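Local coordinates for envelope glycoprotein (Bourbon virus, PDB 5ZKX) that probably drives fusion of the viral and host membranes as a trimeric class III fusion glycoprotein, captured here in its postfusion form, at residues R173-T181 with L191-T199; S247-D255 with L268-K278. All coordinates share one frame; numbering follows the deposited sequence.

How the contacts relate
Both contacts are partly buried, but contact 2 lies nearer the middle, its centre about 14 Å from that of the chain, against about 21 Å for contact 1; the two contact centres are about 22 Å apart, and the contacts do not touch. They share a neighbour: contact 1 includes the end of strand 172-174, an outer strand of the three-stranded sheet whose other outer strand, 153-155, packs against contact 2. Contact 1 joins mostly irregular loops through one backbone bond, a serine-glutamate bond and a phenylalanine set against backbone atoms, with no other subunit involved. Contact 2 is an edge-strand pairing rich in proline-aromatic packing, and it also reaches the second subunit of the trimer.

Contact 1: residues R173-T181 with L191-T199; sequences RAVSMVAET and LYSPKVFGT
Phe197 turns its ring into the bend formed by Ser176-Glu180 and meets mainly backbone. With CG anti to its carbonyl carbon (chi1 -65°), the ring reaches into the bend: Phe197 CE2 lies 3.2 Å from Glu180 N, which sits at the ring edge, and Phe197 CZ is 3.5 Å from Ala179 CA. Val178 O stands over one face, displaced toward the rim. A broad, flat side chain suits this place because it can press against several consecutive peptide groups at once. Next to it, Met177 CG rests 3.9 Å from Gly198 CA; Gly198 has a positive phi (81°), which glycine adopts readily.

Strands 182-185 and 188-192 form a beta hairpin, and the other half of the contact lies at its open end, where the two arms leave the pairing. There Tyr192 N donates to Thr181 O (3.0 Å), a nearly straight bond. The threonine methyl CG2 approaches the tyrosine ring from the edge, in its plane, 3.5 Å from CD1, while Val175 CG1 sits farther along the same rim, 4.1 Å from CE1, the valine and tyrosine side chains crossing at about a right angle. Thr181 and Tyr192 are buried, and both offer apolar surface while their backbones carry the hydrogen bond.

Glu180 extends along Ser193, its CG close to the serine CB. Ser193 OG donates to Glu180 OE1 (2.6 Å), reaching it from above the carboxylate plane, about 50° out of it. The other oxygen, OE2, forms a salt bridge with Lys83 of helix 79-88, so the carboxylate is held at both oxygens and ties the loop to that helix; the lysine charge probably favours the ionised acid. Leu191 CD1 comes 3.7 Å from Glu180 O, and the leucine also packs on Leu82 of the same helix.

Contact 2: residues S247-D255 with L268-K278; sequences SSGFICLPD and LHPGMWNISEK
A short parallel strand pairing, with Ile251 opposite Gly271, joins strand 250-252 to the short, weakly bonded strand 271-272, an outermost strand, within this chain, of a mixed seven-stranded sheet. Gly271 bonds the two residues either side of Ile251: its N donates to Phe250 O (2.9 Å), and its O accepts from Cys252 N (2.7 Å). Glycine suits this place because a beta carbon here would press on Ile251 CG1.

Phe250 and Pro270 lie side by side and point the same way. With CG anti to the backbone N (chi1 -164°), the phenylalanine ring turns a face to the proline, whose CB stands 3.3 Å above its centre in a CH-pi contact. Leu268 O meets the ring edge, 3.3 Å from Phe250 CE1. The bent chain of Met272 brings CE to 3.5 Å from Cys252 CB; the cysteine sulfur is held in a disulfide with Cys257 of the adjoining strand.

Beyond the pairing, Trp273 turns the face of its indole to Pro254. The compact proline ring sets both CD and CG over that face, while the indole NE1 is hydrogen-bonded to Leu154 O of strand 153-155. Tyr285 of the second subunit also packs on Pro254. Pro254 CD lies 3.7 Å from the centre of the five-membered ring of Trp273, and Cys252 O approaches the indole edge, 3.1 Å from Trp273 CD1.

Contact 1: residues R173-T181 with L191-T199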
ATOM      1  N   ARG A 173     -16.965  17.636   7.335  1.00 26.85           N
ATOM      2  CA  ARG A 173     -17.498  18.990   7.413  1.00 28.07           C
ATOM      3  C   ARG A 173     -18.030  19.383   6.045  1.00 28.11           C
ATOM      4  O   ARG A 173     -17.289  19.359   5.058  1.00 28.66           O
ATOM      5  CB  ARG A 173     -16.430  19.985   7.876  1.00 35.63           C
ATOM      6  CG  ARG A 173     -16.841  21.440   7.715  1.00 30.13           C
ATOM      7  CD  ARG A 173     -15.965  22.354   8.555  1.00 33.72           C
ATOM      8  NE  ARG A 173     -16.322  22.311   9.970  1.00 34.82           N
ATOM      9  CZ  ARG A 173     -17.204  23.124  10.539  1.00 32.00           C
ATOM     10  NH1 ARG A 173     -17.470  23.015  11.833  1.00 35.58           N
ATOM     11  NH2 ARG A 173     -17.819  24.048   9.813  1.00 29.10           N
ATOM     12  N   ALA A 174     -19.309  19.751   5.992  1.00 24.99           N
ATOM     13  CA  ALA A 174     -19.932  20.113   4.730  1.00 21.15           C
ATOM     14  C   ALA A 174     -19.280  21.358   4.144  1.00 22.91           C
ATOM     15  O   ALA A 174     -18.904  22.283   4.867  1.00 29.02           O
ATOM     16  CB  ALA A 174     -21.429  20.346   4.932  1.00 19.30           C
ATOM     17  N   VAL A 175     -19.137  21.374   2.824  1.00 21.90           N
ATOM     18  CA  VAL A 175     -18.656  22.549   2.109  1.00 21.91           C
ATOM     19  C   VAL A 175     -19.855  23.416   1.756  1.00 21.39           C
ATOM     20  O   VAL A 175     -20.854  22.921   1.223  1.00 24.82           O
ATOM     21  CB  VAL A 175     -17.873  22.148   0.849  1.00 24.39           C
ATOM     22  CG1 VAL A 175     -17.652  23.359  -0.049  1.00 22.15           C
ATOM     23  CG2 VAL A 175     -16.545  21.513   1.227  1.00 24.16           C
ATOM     24  N   SER A 176     -19.765  24.707   2.062  1.00 35.11           N
ATOM     25  CA  SER A 176     -20.854  25.619   1.743  1.00 33.13           C
ATOM     26  C   SER A 176     -20.949  25.806   0.236  1.00 30.41           C
ATOM     27  O   SER A 176     -19.936  26.005  -0.442  1.00 28.97           O
ATOM     28  CB  SER A 176     -20.653  26.966   2.437  1.00 33.46           C
ATOM     29  OG  SER A 176     -19.744  27.782   1.721  1.00 42.13           O
ATOM     30  N   MET A 177     -22.171  25.735  -0.289  1.00 24.38           N
ATOM     31  CA  MET A 177     -22.424  25.917  -1.709  1.00 28.90           C
ATOM     32  C   MET A 177     -22.854  27.338  -2.046  1.00 32.48           C
ATOM     33  O   MET A 177     -23.489  27.557  -3.082  1.00 34.99           O
ATOM     34  CB  MET A 177     -23.482  24.923  -2.188  1.00 32.23           C
ATOM     35  CG  MET A 177     -22.977  23.500  -2.343  1.00 32.94           C
ATOM     36  SD  MET A 177     -24.319  22.327  -2.607  1.00 49.76           S
ATOM     37  CE  MET A 177     -25.076  22.316  -0.984  1.00 40.77           C
ATOM     38  N   VAL A 178     -22.525  28.311  -1.193  1.00 39.31           N
ATOM     39  CA  VAL A 178     -22.903  29.703  -1.401  1.00 34.52           C
ATOM     40  C   VAL A 178     -21.680  30.618  -1.441  1.00 35.22           C
ATOM     41  O   VAL A 178     -21.536  31.429  -2.361  1.00 34.89           O
ATOM     42  CB  VAL A 178     -23.912  30.181  -0.333  1.00 31.78           C
ATOM     43  CG1 VAL A 178     -25.315  29.749  -0.717  1.00 30.16           C
ATOM     44  CG2 VAL A 178     -23.548  29.635   1.035  1.00 38.16           C
ATOM     45  N   ALA A 179     -20.797  30.508  -0.447  1.00 52.30           N
ATOM     46  CA  ALA A 179     -19.606  31.360  -0.426  1.00 55.84           C
ATOM     47  C   ALA A 179     -18.567  30.803   0.537  1.00 59.27           C
ATOM     48  O   ALA A 179     -18.819  30.743   1.744  1.00 65.97           O
ATOM     49  CB  ALA A 179     -19.978  32.791  -0.046  1.00 56.07           C
ATOM     50  N   GLU A 180     -17.416  30.394  -0.001  1.00 44.60           N
ATOM     51  CA  GLU A 180     -16.128  30.411   0.701  1.00 41.94           C
ATOM     52  C   GLU A 180     -16.225  29.840   2.119  1.00 39.35           C
ATOM     53  O   GLU A 180     -16.135  30.559   3.113  1.00 50.49           O
ATOM     54  CB  GLU A 180     -15.563  31.833   0.729  1.00 39.49           C
ATOM     55  CG  GLU A 180     -14.605  32.135  -0.403  1.00 40.63           C
ATOM     56  CD  GLU A 180     -13.727  33.332  -0.114  1.00 41.47           C
ATOM     57  OE1 GLU A 180     -12.661  33.461  -0.750  1.00 37.94           O
ATOM     58  OE2 GLU A 180     -14.105  34.146   0.752  1.00 48.48           O
ATOM     59  N   THR A 181     -16.457  28.532   2.186  1.00 39.45           N
ATOM     60  CA  THR A 181     -16.573  27.855   3.475  1.00 40.82           C
ATOM     61  C   THR A 181     -15.402  28.199   4.394  1.00 37.90           C
ATOM     62  O   THR A 181     -14.236  27.971   4.057  1.00 35.67           O
ATOM     63  CB  THR A 181     -16.675  26.337   3.275  1.00 36.29           C
ATOM     64  OG1 THR A 181     -16.676  25.678   4.547  1.00 37.46           O
ATOM     65  CG2 THR A 181     -15.523  25.821   2.450  1.00 37.03           C
ATOM     66  N   LEU A 191     -10.017  28.403   5.614  1.00 20.69           N
ATOM     67  CA  LEU A 191     -10.787  29.028   4.549  1.00 24.33           C
ATOM     68  C   LEU A 191     -10.558  28.270   3.250  1.00 27.72           C
ATOM     69  O   LEU A 191      -9.412  28.093   2.821  1.00 24.38           O
ATOM     70  CB  LEU A 191     -10.402  30.496   4.376  1.00 21.15           C
ATOM     71  CG  LEU A 191     -11.135  31.233   3.257  1.00 25.36           C
ATOM     72  CD1 LEU A 191     -12.589  31.472   3.636  1.00 28.94           C
ATOM     73  CD2 LEU A 191     -10.428  32.539   2.934  1.00 22.48           C
ATOM     74  N   TYR A 192     -11.647  27.827   2.628  1.00 29.31           N
ATOM     75  CA  TYR A 192     -11.605  27.094   1.369  1.00 25.95           C
ATOM     76  C   TYR A 192     -12.373  27.890   0.325  1.00 25.40           C
ATOM     77  O   TYR A 192     -13.578  28.117   0.476  1.00 30.07           O
ATOM     78  CB  TYR A 192     -12.196  25.694   1.541  1.00 29.32           C
ATOM     79  CG  TYR A 192     -12.373  24.920   0.259  1.00 24.25           C
ATOM     80  CD1 TYR A 192     -13.638  24.662  -0.244  1.00 22.20           C
ATOM     81  CD2 TYR A 192     -11.280  24.433  -0.440  1.00 23.57           C
ATOM     82  CE1 TYR A 192     -13.812  23.951  -1.408  1.00 22.46           C
ATOM     83  CE2 TYR A 192     -11.443  23.717  -1.607  1.00 25.31           C
ATOM     84  CZ  TYR A 192     -12.714  23.479  -2.086  1.00 26.13           C
ATOM     85  OH  TYR A 192     -12.895  22.768  -3.249  1.00 26.63           O
ATOM     86  N   SER A 193     -11.677  28.315  -0.729  1.00 28.71           N
ATOM     87  CA  SER A 193     -12.239  29.209  -1.738  1.00 31.43           C
ATOM     88  C   SER A 193     -12.100  28.577  -3.117  1.00 30.06           C
ATOM     89  O   SER A 193     -11.074  28.743  -3.788  1.00 31.00           O
ATOM     90  CB  SER A 193     -11.559  30.577  -1.696  1.00 33.88           C
ATOM     91  OG  SER A 193     -11.583  31.124  -0.388  1.00 34.19           O
ATOM     92  N   PRO A 194     -13.116  27.852  -3.574  1.00 22.68           N
ATOM     93  CA  PRO A 194     -13.078  27.270  -4.916  1.00 25.87           C
ATOM     94  C   PRO A 194     -13.561  28.250  -5.978  1.00 34.05           C
ATOM     95  O   PRO A 194     -14.284  29.211  -5.703  1.00 26.98           O
ATOM     96  CB  PRO A 194     -14.037  26.081  -4.796  1.00 26.17           C
ATOM     97  CG  PRO A 194     -15.057  26.555  -3.813  1.00 28.18           C
ATOM     98  CD  PRO A 194     -14.329  27.458  -2.836  1.00 26.06           C
ATOM     99  N   LYS A 195     -13.142  27.979  -7.219  1.00 50.18           N
ATOM    100  CA  LYS A 195     -13.544  28.829  -8.336  1.00 50.50           C
ATOM    101  C   LYS A 195     -15.052  28.783  -8.540  1.00 52.27           C
ATOM    102  O   LYS A 195     -15.713  29.825  -8.623  1.00 54.08           O
ATOM    103  CB  LYS A 195     -12.812  28.409  -9.612  1.00 48.99           C
ATOM    104  CG  LYS A 195     -11.373  27.977  -9.389  1.00 55.37           C
ATOM    105  CD  LYS A 195     -10.394  28.965 -10.000  1.00 51.64           C
ATOM    106  CE  LYS A 195      -8.954  28.556  -9.719  1.00 59.30           C
ATOM    107  NZ  LYS A 195      -8.720  27.107  -9.989  1.00 48.22           N
ATOM    108  N   VAL A 196     -15.614  27.583  -8.619  1.00 38.32           N
ATOM    109  CA  VAL A 196     -17.053  27.409  -8.756  1.00 34.22           C
ATOM    110  C   VAL A 196     -17.557  26.577  -7.586  1.00 37.92           C
ATOM    111  O   VAL A 196     -16.822  25.769  -7.006  1.00 35.44           O
ATOM    112  CB  VAL A 196     -17.423  26.760 -10.106  1.00 36.79           C
ATOM    113  CG1 VAL A 196     -17.206  25.256 -10.058  1.00 46.56           C
ATOM    114  CG2 VAL A 196     -18.857  27.098 -10.480  1.00 41.13           C
ATOM    115  N   PHE A 197     -18.818  26.792  -7.230  1.00 42.39           N
ATOM    116  CA  PHE A 197     -19.437  26.123  -6.097  1.00 44.88           C
ATOM    117  C   PHE A 197     -20.266  24.929  -6.560  1.00 44.85           C
ATOM    118  O   PHE A 197     -20.574  24.766  -7.742  1.00 41.99           O
ATOM    119  CB  PHE A 197     -20.313  27.104  -5.306  1.00 45.45           C
ATOM    120  CG  PHE A 197     -19.543  28.221  -4.656  1.00 48.25           C
ATOM    121  CD1 PHE A 197     -19.448  29.462  -5.264  1.00 47.43           C
ATOM    122  CD2 PHE A 197     -18.912  28.028  -3.435  1.00 41.88           C
ATOM    123  CE1 PHE A 197     -18.739  30.490  -4.669  1.00 39.64           C
ATOM    124  CE2 PHE A 197     -18.202  29.050  -2.838  1.00 40.54           C
ATOM    125  CZ  PHE A 197     -18.116  30.284  -3.456  1.00 43.53           C
ATOM    126  N   GLY A 198     -20.631  24.088  -5.594  1.00 42.18           N
ATOM    127  CA  GLY A 198     -21.512  22.971  -5.872  1.00 41.12           C
ATOM    128  C   GLY A 198     -20.780  21.783  -6.473  1.00 42.01           C
ATOM    129  O   GLY A 198     -19.586  21.574  -6.256  1.00 37.52           O
ATOM    130  N   THR A 199     -21.522  20.992  -7.241  1.00 39.90           N
ATOM    131  CA  THR A 199     -20.997  19.792  -7.866  1.00 36.06           C
ATOM    132  C   THR A 199     -21.136  19.887  -9.377  1.00 37.60           C
ATOM    133  O   THR A 199     -21.984  20.613  -9.900  1.00 37.91           O
ATOM    134  CB  THR A 199     -21.720  18.538  -7.362  1.00 33.59           C
ATOM    135  OG1 THR A 199     -23.068  18.545  -7.848  1.00 41.22           O
ATOM    136  CG2 THR A 199     -21.739  18.504  -5.846  1.00 31.77           C
TER

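Contact 2: residues S247-D255 with L268-K278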
ATOM      1  N   SER A 247     -25.627  -3.131  -7.226  1.00 53.90           N
ATOM      2  CA  SER A 247     -26.895  -3.657  -7.719  1.00 58.88           C
ATOM      3  C   SER A 247     -27.770  -2.554  -8.306  1.00 50.66           C
ATOM      4  O   SER A 247     -28.254  -2.665  -9.438  1.00 47.89           O
ATOM      5  CB  SER A 247     -27.623  -4.373  -6.581  1.00 64.06           C
ATOM      6  OG  SER A 247     -27.544  -3.616  -5.383  1.00 65.38           O
ATOM      7  N   SER A 248     -27.983  -1.482  -7.551  1.00 33.35           N
ATOM      8  CA  SER A 248     -28.942  -0.448  -7.912  1.00 31.45           C
ATOM      9  C   SER A 248     -28.381   0.599  -8.870  1.00 30.09           C
ATOM     10  O   SER A 248     -29.069   1.585  -9.153  1.00 39.28           O
ATOM     11  CB  SER A 248     -29.461   0.234  -6.648  1.00 44.58           C
ATOM     12  OG  SER A 248     -28.399   0.459  -5.736  1.00 40.69           O
ATOM     13  N   GLY A 249     -27.166   0.415  -9.374  1.00 20.83           N
ATOM     14  CA  GLY A 249     -26.599   1.362 -10.314  1.00 21.25           C
ATOM     15  C   GLY A 249     -26.392   2.746  -9.734  1.00 23.27           C
ATOM     16  O   GLY A 249     -26.737   3.752 -10.363  1.00 26.14           O
ATOM     17  N   PHE A 250     -25.838   2.807  -8.527  1.00 21.76           N
ATOM     18  CA  PHE A 250     -25.530   4.077  -7.876  1.00 18.91           C
ATOM     19  C   PHE A 250     -24.441   3.815  -6.850  1.00 17.97           C
ATOM     20  O   PHE A 250     -24.659   3.055  -5.902  1.00 17.00           O
ATOM     21  CB  PHE A 250     -26.775   4.671  -7.215  1.00 17.32           C
ATOM     22  CG  PHE A 250     -26.643   6.126  -6.853  1.00 14.34           C
ATOM     23  CD1 PHE A 250     -27.609   6.748  -6.083  1.00 19.71           C
ATOM     24  CD2 PHE A 250     -25.557   6.869  -7.283  1.00 20.37           C
ATOM     25  CE1 PHE A 250     -27.498   8.085  -5.742  1.00 21.08           C
ATOM     26  CE2 PHE A 250     -25.437   8.210  -6.948  1.00 23.45           C
ATOM     27  CZ  PHE A 250     -26.410   8.818  -6.176  1.00 21.94           C
ATOM     28  N   ILE A 251     -23.273   4.424  -7.043  1.00 22.53           N
ATOM     29  CA  ILE A 251     -22.148   4.239  -6.134  1.00 25.11           C
ATOM     30  C   ILE A 251     -21.374   5.546  -6.057  1.00 28.26           C
ATOM     31  O   ILE A 251     -21.280   6.291  -7.036  1.00 29.46           O
ATOM     32  CB  ILE A 251     -21.236   3.066  -6.574  1.00 29.23           C
ATOM     33  CG1 ILE A 251     -20.172   2.777  -5.511  1.00 27.34           C
ATOM     34  CG2 ILE A 251     -20.595   3.349  -7.931  1.00 24.41           C
ATOM     35  CD1 ILE A 251     -19.193   1.692  -5.897  1.00 24.64           C
ATOM     36  N   CYS A 252     -20.832   5.831  -4.874  1.00 30.13           N
ATOM     37  CA  CYS A 252     -20.020   7.019  -4.647  1.00 25.67           C
ATOM     38  C   CYS A 252     -18.629   6.595  -4.205  1.00 23.45           C
ATOM     39  O   CYS A 252     -18.480   5.874  -3.213  1.00 22.76           O
ATOM     40  CB  CYS A 252     -20.655   7.935  -3.600  1.00 24.12           C
ATOM     41  SG  CYS A 252     -21.942   9.022  -4.237  1.00 30.14           S
ATOM     42  N   LEU A 253     -17.625   7.032  -4.948  1.00 22.72           N
ATOM     43  CA  LEU A 253     -16.231   6.941  -4.543  1.00 22.71           C
ATOM     44  C   LEU A 253     -15.813   8.243  -3.876  1.00 21.65           C
ATOM     45  O   LEU A 253     -16.563   9.223  -3.878  1.00 20.86           O
ATOM     46  CB  LEU A 253     -15.363   6.638  -5.764  1.00 24.38           C
ATOM     47  CG  LEU A 253     -15.713   5.397  -6.585  1.00 20.25           C
ATOM     48  CD1 LEU A 253     -14.709   5.208  -7.713  1.00 22.99           C
ATOM     49  CD2 LEU A 253     -15.771   4.168  -5.701  1.00 21.24           C
ATOM     50  N   PRO A 254     -14.625   8.283  -3.262  1.00 20.61           N
ATOM     51  CA  PRO A 254     -14.150   9.553  -2.688  1.00 18.67           C
ATOM     52  C   PRO A 254     -14.278  10.750  -3.617  1.00 22.65           C
ATOM     53  O   PRO A 254     -14.841  11.778  -3.224  1.00 23.56           O
ATOM     54  CB  PRO A 254     -12.687   9.239  -2.362  1.00 21.31           C
ATOM     55  CG  PRO A 254     -12.702   7.800  -2.012  1.00 20.61           C
ATOM     56  CD  PRO A 254     -13.773   7.152  -2.851  1.00 21.31           C
ATOM     57  N   ASP A 255     -13.788  10.637  -4.850  1.00 25.07           N
ATOM     58  CA  ASP A 255     -13.697  11.774  -5.754  1.00 22.70           C
ATOM     59  C   ASP A 255     -14.858  11.878  -6.732  1.00 23.01           C
ATOM     60  O   ASP A 255     -14.990  12.912  -7.395  1.00 25.51           O
ATOM     61  CB  ASP A 255     -12.385  11.716  -6.544  1.00 24.51           C
ATOM     62  CG  ASP A 255     -12.210  10.404  -7.282  1.00 28.07           C
ATOM     63  OD1 ASP A 255     -12.893   9.427  -6.922  1.00 24.52           O
ATOM     64  OD2 ASP A 255     -11.395  10.347  -8.225  1.00 31.62           O
ATOM     65  N   LEU A 268     -32.353   6.906  -4.733  1.00 43.90           N
ATOM     66  CA  LEU A 268     -31.647   5.774  -4.153  1.00 43.92           C
ATOM     67  C   LEU A 268     -30.511   6.270  -3.276  1.00 42.27           C
ATOM     68  O   LEU A 268     -29.848   7.257  -3.606  1.00 45.19           O
ATOM     69  CB  LEU A 268     -31.073   4.846  -5.235  1.00 49.60           C
ATOM     70  CG  LEU A 268     -31.959   4.445  -6.415  1.00 53.50           C
ATOM     71  CD1 LEU A 268     -31.535   5.186  -7.670  1.00 43.62           C
ATOM     72  CD2 LEU A 268     -31.899   2.942  -6.632  1.00 57.69           C
ATOM     73  N   HIS A 269     -30.292   5.584  -2.166  1.00 34.60           N
ATOM     74  CA  HIS A 269     -29.046   5.747  -1.434  1.00 39.41           C
ATOM     75  C   HIS A 269     -27.930   5.096  -2.241  1.00 33.25           C
ATOM     76  O   HIS A 269     -28.039   3.910  -2.578  1.00 35.22           O
ATOM     77  CB  HIS A 269     -29.140   5.115  -0.046  1.00 32.62           C
ATOM     78  CG  HIS A 269     -30.180   5.736   0.833  1.00 37.29           C
ATOM     79  ND1 HIS A 269     -30.778   6.942   0.542  1.00 32.60           N
ATOM     80  CD2 HIS A 269     -30.721   5.319   2.002  1.00 35.96           C
ATOM     81  CE1 HIS A 269     -31.646   7.241   1.492  1.00 34.57           C
ATOM     82  NE2 HIS A 269     -31.631   6.273   2.389  1.00 36.58           N
ATOM     83  N   PRO A 270     -26.866   5.812  -2.588  1.00 25.78           N
ATOM     84  CA  PRO A 270     -25.775   5.185  -3.336  1.00 22.58           C
ATOM     85  C   PRO A 270     -24.932   4.299  -2.439  1.00 23.34           C
ATOM     86  O   PRO A 270     -24.974   4.383  -1.211  1.00 30.78           O
ATOM     87  CB  PRO A 270     -24.963   6.378  -3.846  1.00 24.08           C
ATOM     88  CG  PRO A 270     -25.180   7.415  -2.820  1.00 28.88           C
ATOM     89  CD  PRO A 270     -26.590   7.234  -2.316  1.00 27.10           C
ATOM     90  N   GLY A 271     -24.160   3.428  -3.080  1.00 25.00           N
ATOM     91  CA  GLY A 271     -23.133   2.697  -2.373  1.00 18.87           C
ATOM     92  C   GLY A 271     -22.088   3.671  -1.875  1.00 20.86           C
ATOM     93  O   GLY A 271     -21.670   4.568  -2.612  1.00 22.35           O
ATOM     94  N   MET A 272     -21.668   3.519  -0.627  1.00 24.35           N
ATOM     95  CA  MET A 272     -20.783   4.478   0.015  1.00 21.61           C
ATOM     96  C   MET A 272     -19.404   3.870   0.216  1.00 20.57           C
ATOM     97  O   MET A 272     -19.284   2.725   0.663  1.00 23.49           O
ATOM     98  CB  MET A 272     -21.357   4.928   1.357  1.00 26.20           C
ATOM     99  CG  MET A 272     -20.849   6.276   1.809  1.00 29.53           C
ATOM    100  SD  MET A 272     -21.565   7.587   0.816  1.00 46.36           S
ATOM    101  CE  MET A 272     -20.143   8.100  -0.102  1.00 24.48           C
ATOM    102  N   TRP A 273     -18.371   4.637  -0.110  1.00 18.53           N
ATOM    103  CA  TRP A 273     -17.018   4.236   0.231  1.00 18.11           C
ATOM    104  C   TRP A 273     -16.796   4.382   1.730  1.00 21.50           C
ATOM    105  O   TRP A 273     -17.379   5.251   2.386  1.00 18.00           O
ATOM    106  CB  TRP A 273     -15.997   5.076  -0.533  1.00 17.21           C
ATOM    107  CG  TRP A 273     -16.161   6.552  -0.326  1.00 16.35           C
ATOM    108  CD1 TRP A 273     -17.128   7.347  -0.857  1.00 17.79           C
ATOM    109  CD2 TRP A 273     -15.325   7.408   0.459  1.00 16.00           C
ATOM    110  NE1 TRP A 273     -16.960   8.646  -0.442  1.00 13.95           N
ATOM    111  CE2 TRP A 273     -15.856   8.710   0.366  1.00 15.74           C
ATOM    112  CE3 TRP A 273     -14.182   7.200   1.237  1.00 18.41           C
ATOM    113  CZ2 TRP A 273     -15.281   9.799   1.016  1.00 19.28           C
ATOM    114  CZ3 TRP A 273     -13.612   8.285   1.882  1.00 18.85           C
ATOM    115  CH2 TRP A 273     -14.163   9.566   1.769  1.00 18.72           C
ATOM    116  N   ASN A 274     -15.948   3.517   2.277  1.00 24.22           N
ATOM    117  CA  ASN A 274     -15.619   3.597   3.691  1.00 24.70           C
ATOM    118  C   ASN A 274     -14.574   4.684   3.904  1.00 23.51           C
ATOM    119  O   ASN A 274     -13.515   4.673   3.268  1.00 23.22           O
ATOM    120  CB  ASN A 274     -15.118   2.251   4.208  1.00 26.90           C
ATOM    121  CG  ASN A 274     -16.247   1.272   4.465  1.00 34.85           C
ATOM    122  OD1 ASN A 274     -16.241   0.151   3.954  1.00 44.85           O
ATOM    123  ND2 ASN A 274     -17.228   1.695   5.254  1.00 34.72           N
ATOM    124  N   ILE A 275     -14.888   5.632   4.789  1.00 26.35           N
ATOM    125  CA  ILE A 275     -14.000   6.767   5.024  1.00 26.22           C
ATOM    126  C   ILE A 275     -12.665   6.306   5.593  1.00 24.36           C
ATOM    127  O   ILE A 275     -11.618   6.888   5.287  1.00 24.86           O
ATOM    128  CB  ILE A 275     -14.699   7.793   5.943  1.00 28.91           C
ATOM    129  CG1 ILE A 275     -13.722   8.877   6.406  1.00 32.29           C
ATOM    130  CG2 ILE A 275     -15.330   7.100   7.139  1.00 37.79           C
ATOM    131  CD1 ILE A 275     -13.204   9.748   5.289  1.00 33.34           C
ATOM    132  N   SER A 276     -12.669   5.239   6.396  1.00 19.46           N
ATOM    133  CA  SER A 276     -11.437   4.797   7.043  1.00 21.03           C
ATOM    134  C   SER A 276     -10.398   4.325   6.035  1.00 20.82           C
ATOM    135  O   SER A 276      -9.196   4.356   6.326  1.00 21.19           O
ATOM    136  CB  SER A 276     -11.744   3.684   8.043  1.00 21.99           C
ATOM    137  OG  SER A 276     -12.459   2.628   7.424  1.00 30.67           O
ATOM    138  N   GLU A 277     -10.832   3.881   4.856  1.00 22.58           N
ATOM    139  CA  GLU A 277      -9.889   3.403   3.852  1.00 16.71           C
ATOM    140  C   GLU A 277      -9.006   4.522   3.318  1.00 19.42           C
ATOM    141  O   GLU A 277      -7.895   4.251   2.847  1.00 19.95           O
ATOM    142  CB  GLU A 277     -10.649   2.720   2.714  1.00 19.20           C
ATOM    143  CG  GLU A 277     -11.071   1.295   3.049  1.00 18.46           C
ATOM    144  CD  GLU A 277     -11.854   0.623   1.938  1.00 18.19           C
ATOM    145  OE1 GLU A 277     -12.724  -0.217   2.252  1.00 20.39           O
ATOM    146  OE2 GLU A 277     -11.602   0.929   0.756  1.00 19.02           O
ATOM    147  N   LYS A 278      -9.467   5.770   3.392  1.00 23.06           N
ATOM    148  CA  LYS A 278      -8.673   6.912   2.966  1.00 20.20           C
ATOM    149  C   LYS A 278      -7.867   7.535   4.099  1.00 23.85           C
ATOM    150  O   LYS A 278      -6.989   8.363   3.827  1.00 22.17           O
ATOM    151  CB  LYS A 278      -9.578   7.975   2.339  1.00 20.46           C
ATOM    152  CG  LYS A 278     -10.317   7.504   1.095  1.00 25.65           C
ATOM    153  CD  LYS A 278      -9.394   7.448  -0.112  1.00 22.33           C
ATOM    154  CE  LYS A 278      -9.160   8.832  -0.701  1.00 23.61           C
ATOM    155  NZ  LYS A 278      -8.016   8.834  -1.664  1.00 22.85           N
TER